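Local coordinates for BH0493 protein (Bacillus halodurans C-125, PDB 2QEE), which is a putative amidohydrolase that binds zinc and probably carries out metal-dependent chemistry like other members of that superfamily, at residues Phe32-Gly37 / Ser165-Ala170; Val142-Asp147 / Ile155-Gly160. All coordinates share one frame; numbering follows the deposited sequence.

From the N terminus the chain passes through strand 24-26, and the loop that follows holds 32-37, the first half of interaction 1. A largely helical excursion of 127 residues precedes its partner, 165-170, on strand 167-168. Interaction 2 is nested within that long loop: 142-147, leaving strand 139-143, closes on 155-160 at the end of helix 151-158 after only seven intervening residues. Strand 139-143 lies between 24-26 and 167-168 in a parallel sheet, and the two contacts meet there, with H168 N 2.7 Å from V142 O in a probable hydrogen bond. Together they tie a loop and a helix to adjoining strands.

Interaction 1 (Phe32-Gly37 / Ser165-Ala170); sequences FSPNFG and SRFHAA
F167 holds CG opposite its own carbonyl carbon (chi1 -69°), which carries the phenyl ring off strand 167-168 and lays it against the S33 backbone. S33 instead has OG anti to its N (chi1 -168°), turned toward N35. The ring receives S33 CA over one face in a CH-pi contact, 3.7 Å from the centroid and 9° off the normal. S33 N lies over the same ring, 3.5 Å from F167 CD1. The flanks are met obliquely: F32 O comes within 3.6 Å of F167 CE1, and P34 CD within 3.9 Å of F167 CE2. A broad, flat phenyl suits this place, because one ring covers parts of three consecutive residues.

The loop is stiffened from within. S33 OG donates to N35 OD1 at 2.7 Å, tilted out of the carbonyl plane, and P34, lacking an N-H, fits the start of the 3-10 turn, where F36 N bonds back to S33 O. S33 OG is also hydrogen-bonded to the backbone N of D164, next to 165-170, so the short hydroxyl side chain links the loop to the partner side as well.

F167 also packs on V130 of helix 126-136 and on V142. With an alanine here, S33 CA and P34 CD would probably lose their apolar partner, and a gap would open between loop and strand. This buried contact seats the loop that follows zinc ligands H28 and H30, the His-X-His motif that in the amidohydrolase superfamily follows the first barrel strand.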
# COMPACT_ATOMS: atom_id res chain seq x y z
N PHE C 32 -9.43 1.03 32.73
CA PHE C 32 -8.86 1.32 34.07
C PHE C 32 -9.15 0.18 35.07
O PHE C 32 -10.13 -0.52 34.91
CB PHE C 32 -9.48 2.62 34.64
CG PHE C 32 -9.18 3.84 33.80
CD1 PHE C 32 -8.02 4.58 34.00
CD2 PHE C 32 -10.08 4.23 32.79
CE1 PHE C 32 -7.73 5.72 33.20
CE2 PHE C 32 -9.79 5.37 31.96
CZ PHE C 32 -8.62 6.11 32.17
N SER C 33 -8.29 0.03 36.08
CA SER C 33 -8.55 -0.91 37.18
C SER C 33 -9.93 -0.54 37.70
O SER C 33 -10.24 0.63 37.81
CB SER C 33 -7.53 -0.69 38.29
OG SER C 33 -7.54 -1.73 39.25
N PRO C 34 -10.76 -1.55 37.98
CA PRO C 34 -12.15 -1.35 38.34
C PRO C 34 -12.29 -0.53 39.62
O PRO C 34 -13.29 0.13 39.76
CB PRO C 34 -12.71 -2.78 38.48
CG PRO C 34 -11.52 -3.66 38.65
CD PRO C 34 -10.40 -2.98 37.91
N ASN C 35 -11.29 -0.57 40.50
CA ASN C 35 -11.30 0.30 41.71
C ASN C 35 -11.24 1.79 41.40
O ASN C 35 -11.59 2.63 42.25
CB ASN C 35 -10.23 -0.11 42.75
CG ASN C 35 -8.83 0.14 42.29
OD1 ASN C 35 -8.53 -0.04 41.12
ND2 ASN C 35 -7.94 0.54 43.22
N PHE C 36 -10.85 2.16 40.18
CA PHE C 36 -10.91 3.58 39.79
C PHE C 36 -12.33 4.04 39.50
O PHE C 36 -12.56 5.21 39.19
CB PHE C 36 -10.00 3.86 38.58
CG PHE C 36 -8.55 4.02 38.94
CD1 PHE C 36 -7.87 3.03 39.67
CD2 PHE C 36 -7.86 5.17 38.56
CE1 PHE C 36 -6.52 3.17 40.00
CE2 PHE C 36 -6.49 5.32 38.88
CZ PHE C 36 -5.82 4.31 39.61
N GLY C 37 -13.26 3.12 39.53
CA GLY C 37 -14.70 3.45 39.36
C GLY C 37 -15.27 3.66 37.96
O GLY C 37 -14.91 2.95 37.02
N SER C 165 -3.08 -5.72 40.37
CA SER C 165 -1.78 -6.15 39.89
C SER C 165 -1.85 -6.43 38.39
O SER C 165 -0.81 -6.52 37.73
CB SER C 165 -1.38 -7.46 40.60
OG SER C 165 -2.43 -8.40 40.49
N ARG C 166 -3.07 -6.57 37.89
CA ARG C 166 -3.33 -6.91 36.44
C ARG C 166 -3.27 -5.67 35.55
O ARG C 166 -3.18 -5.79 34.31
CB ARG C 166 -4.68 -7.55 36.26
CG ARG C 166 -4.83 -8.88 36.98
CD ARG C 166 -6.27 -9.38 36.96
NE ARG C 166 -7.17 -8.45 37.60
CZ ARG C 166 -8.48 -8.64 37.74
NH1 ARG C 166 -9.08 -9.75 37.28
NH2 ARG C 166 -9.20 -7.71 38.35
N PHE C 167 -3.29 -4.49 36.18
CA PHE C 167 -3.39 -3.19 35.47
C PHE C 167 -2.15 -2.38 35.73
O PHE C 167 -1.68 -2.23 36.88
CB PHE C 167 -4.63 -2.40 35.90
CG PHE C 167 -5.92 -3.01 35.45
CD1 PHE C 167 -6.58 -2.47 34.33
CD2 PHE C 167 -6.48 -4.09 36.12
CE1 PHE C 167 -7.77 -3.00 33.87
CE2 PHE C 167 -7.69 -4.65 35.70
CZ PHE C 167 -8.34 -4.14 34.53
N HIS C 168 -1.58 -1.88 34.65
CA HIS C 168 -0.34 -1.18 34.73
C HIS C 168 -0.52 0.24 34.22
O HIS C 168 -1.30 0.48 33.31
CB HIS C 168 0.78 -1.87 33.95
CG HIS C 168 0.92 -3.33 34.29
ND1 HIS C 168 1.83 -3.80 35.22
CD2 HIS C 168 0.21 -4.41 33.87
CE1 HIS C 168 1.71 -5.12 35.32
NE2 HIS C 168 0.72 -5.51 34.53
N ALA C 169 0.19 1.17 34.83
CA ALA C 169 0.08 2.60 34.43
C ALA C 169 0.93 2.96 33.24
O ALA C 169 2.05 2.47 33.06
CB ALA C 169 0.48 3.53 35.63
N ALA C 170 0.44 3.94 32.46
CA ALA C 170 1.29 4.60 31.49
C ALA C 170 0.94 6.09 31.51
O ALA C 170 -0.23 6.42 31.52
CB ALA C 170 1.05 4.04 30.04

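Interaction 2 (Val142-Asp147 / Ile155-Gly160); sequences VVMTND and ISWLEG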
# COMPACT_ATOMS: atom_id res chain seq x y z
N VAL C 142 -3.04 -5.54 31.55
CA VAL C 142 -3.60 -4.44 30.78
C VAL C 142 -2.77 -3.19 31.09
O VAL C 142 -2.58 -2.85 32.29
CB VAL C 142 -5.10 -4.22 31.18
CG1 VAL C 142 -5.63 -2.86 30.68
CG2 VAL C 142 -5.98 -5.35 30.61
N VAL C 143 -2.26 -2.52 30.05
CA VAL C 143 -1.63 -1.22 30.26
C VAL C 143 -2.68 -0.16 30.04
O VAL C 143 -3.35 -0.10 28.96
CB VAL C 143 -0.38 -0.99 29.42
CG1 VAL C 143 0.20 0.38 29.70
CG2 VAL C 143 0.70 -2.08 29.71
N MET C 144 -2.81 0.73 31.03
CA MET C 144 -3.79 1.80 30.97
C MET C 144 -3.23 3.00 30.23
O MET C 144 -2.00 3.06 29.92
CB MET C 144 -4.12 2.22 32.46
CG MET C 144 -4.73 1.05 33.27
SD MET C 144 -5.20 1.70 34.96
CE MET C 144 -3.58 1.86 35.65
N THR C 145 -4.08 4.02 30.03
CA THR C 145 -3.65 5.35 29.62
C THR C 145 -4.04 6.34 30.77
O THR C 145 -5.23 6.54 31.00
CB THR C 145 -4.38 5.76 28.33
OG1 THR C 145 -3.87 4.92 27.26
CG2 THR C 145 -4.07 7.20 28.00
N ASN C 146 -3.03 6.83 31.47
CA ASN C 146 -3.25 7.60 32.71
C ASN C 146 -2.86 9.05 32.51
O ASN C 146 -1.68 9.40 32.32
CB ASN C 146 -2.46 6.93 33.83
CG ASN C 146 -2.87 5.47 34.01
OD1 ASN C 146 -2.11 4.59 33.68
ND2 ASN C 146 -4.12 5.23 34.45
N ASP C 147 -3.89 9.89 32.58
CA ASP C 147 -3.77 11.30 32.23
C ASP C 147 -3.93 12.18 33.47
O ASP C 147 -5.05 12.36 33.95
CB ASP C 147 -4.84 11.68 31.22
CG ASP C 147 -4.66 13.09 30.70
OD1 ASP C 147 -3.82 13.84 31.23
OD2 ASP C 147 -5.32 13.43 29.71
N ILE C 155 -7.89 12.36 40.70
CA ILE C 155 -8.44 12.18 42.07
C ILE C 155 -8.04 10.85 42.73
O ILE C 155 -7.49 10.83 43.86
CB ILE C 155 -9.98 12.34 42.08
CG1 ILE C 155 -10.35 13.81 41.77
CG2 ILE C 155 -10.54 11.99 43.45
CD1 ILE C 155 -11.85 14.17 41.84
N SER C 156 -8.32 9.75 42.02
CA SER C 156 -7.99 8.42 42.52
C SER C 156 -6.50 8.33 42.86
O SER C 156 -6.12 7.78 43.90
CB SER C 156 -8.41 7.35 41.50
OG SER C 156 -9.80 7.41 41.23
N TRP C 157 -5.65 8.88 41.98
CA TRP C 157 -4.23 8.86 42.20
C TRP C 157 -3.89 9.62 43.47
O TRP C 157 -3.14 9.15 44.30
CB TRP C 157 -3.48 9.47 41.03
CG TRP C 157 -3.53 8.52 39.81
CD1 TRP C 157 -4.23 8.70 38.64
CD2 TRP C 157 -2.86 7.25 39.69
NE1 TRP C 157 -4.02 7.62 37.78
CE2 TRP C 157 -3.18 6.72 38.41
CE3 TRP C 157 -2.01 6.52 40.53
CZ2 TRP C 157 -2.70 5.46 37.97
CZ3 TRP C 157 -1.52 5.28 40.10
CH2 TRP C 157 -1.87 4.77 38.81
N LEU C 158 -4.44 10.82 43.54
CA LEU C 158 -4.18 11.69 44.70
C LEU C 158 -4.77 11.11 45.98
O LEU C 158 -4.23 11.36 47.05
CB LEU C 158 -4.62 13.13 44.42
CG LEU C 158 -3.74 13.91 43.40
CD1 LEU C 158 -4.27 15.31 43.13
CD2 LEU C 158 -2.21 13.96 43.71
N GLU C 159 -5.85 10.34 45.87
CA GLU C 159 -6.43 9.62 47.01
C GLU C 159 -5.64 8.39 47.41
O GLU C 159 -6.01 7.72 48.38
CB GLU C 159 -7.88 9.20 46.76
CG GLU C 159 -8.85 10.33 46.71
CD GLU C 159 -10.26 9.87 46.41
OE1 GLU C 159 -11.21 10.65 46.65
OE2 GLU C 159 -10.43 8.73 45.91
N GLY C 160 -4.55 8.09 46.69
CA GLY C 160 -3.70 6.99 47.09
C GLY C 160 -4.09 5.64 46.49
O GLY C 160 -3.44 4.63 46.79
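N146 meets W157 at the indole edge, with the amide nitrogen ND2 near the ring plane and 3.8 Å from W157 CZ2. The amide and indole planes stand 85° apart, so the carboxamide is turned across the rim of the ring. M144 reaches the same benzo corner obliquely, its methyl CE 4.4 Å from W157 CZ2, a looser apolar touch. On one face of the indole stands the edge of the F36 ring, from the loop after strand 24-26, in an edge-to-face stack.

The amide does not bond to the indole: N146 ND2 and W157 NE1 both carry N-H groups and lie 4.1 Å apart. N146 is gripped at its other end, where OD1 accepts from A170 N, and this fixes which way the carboxamide faces. Its first torsion (chi1 -58°) sets CG opposite the carbonyl carbon and so directs the amide to the tryptophan. Asparagine suits the position because it can accept a backbone N-H with one atom while its nitrogen packs against the ring. Tryptophan suits the other side because its long, flat side chain spans the wide separation between helix and chain, the nearest CA atoms, those of N146 and W157, being 9.6 Å apart.

Just past W157 the helix ends in a Schellman motif, with G160 taking a positive phi of 89°. A side chain there would press on the carbonyl oxygen of E159.

M217 of helix 200-217 touches both N146 and W157, while M144 leans on F167 of strand 167-168. The contact thus lies within a beta-alpha-beta unit, joining the chain that leaves strand 139-143 to helix 151-158, with strand 167-168 alongside and helix 200-217 reaching the contact through M217.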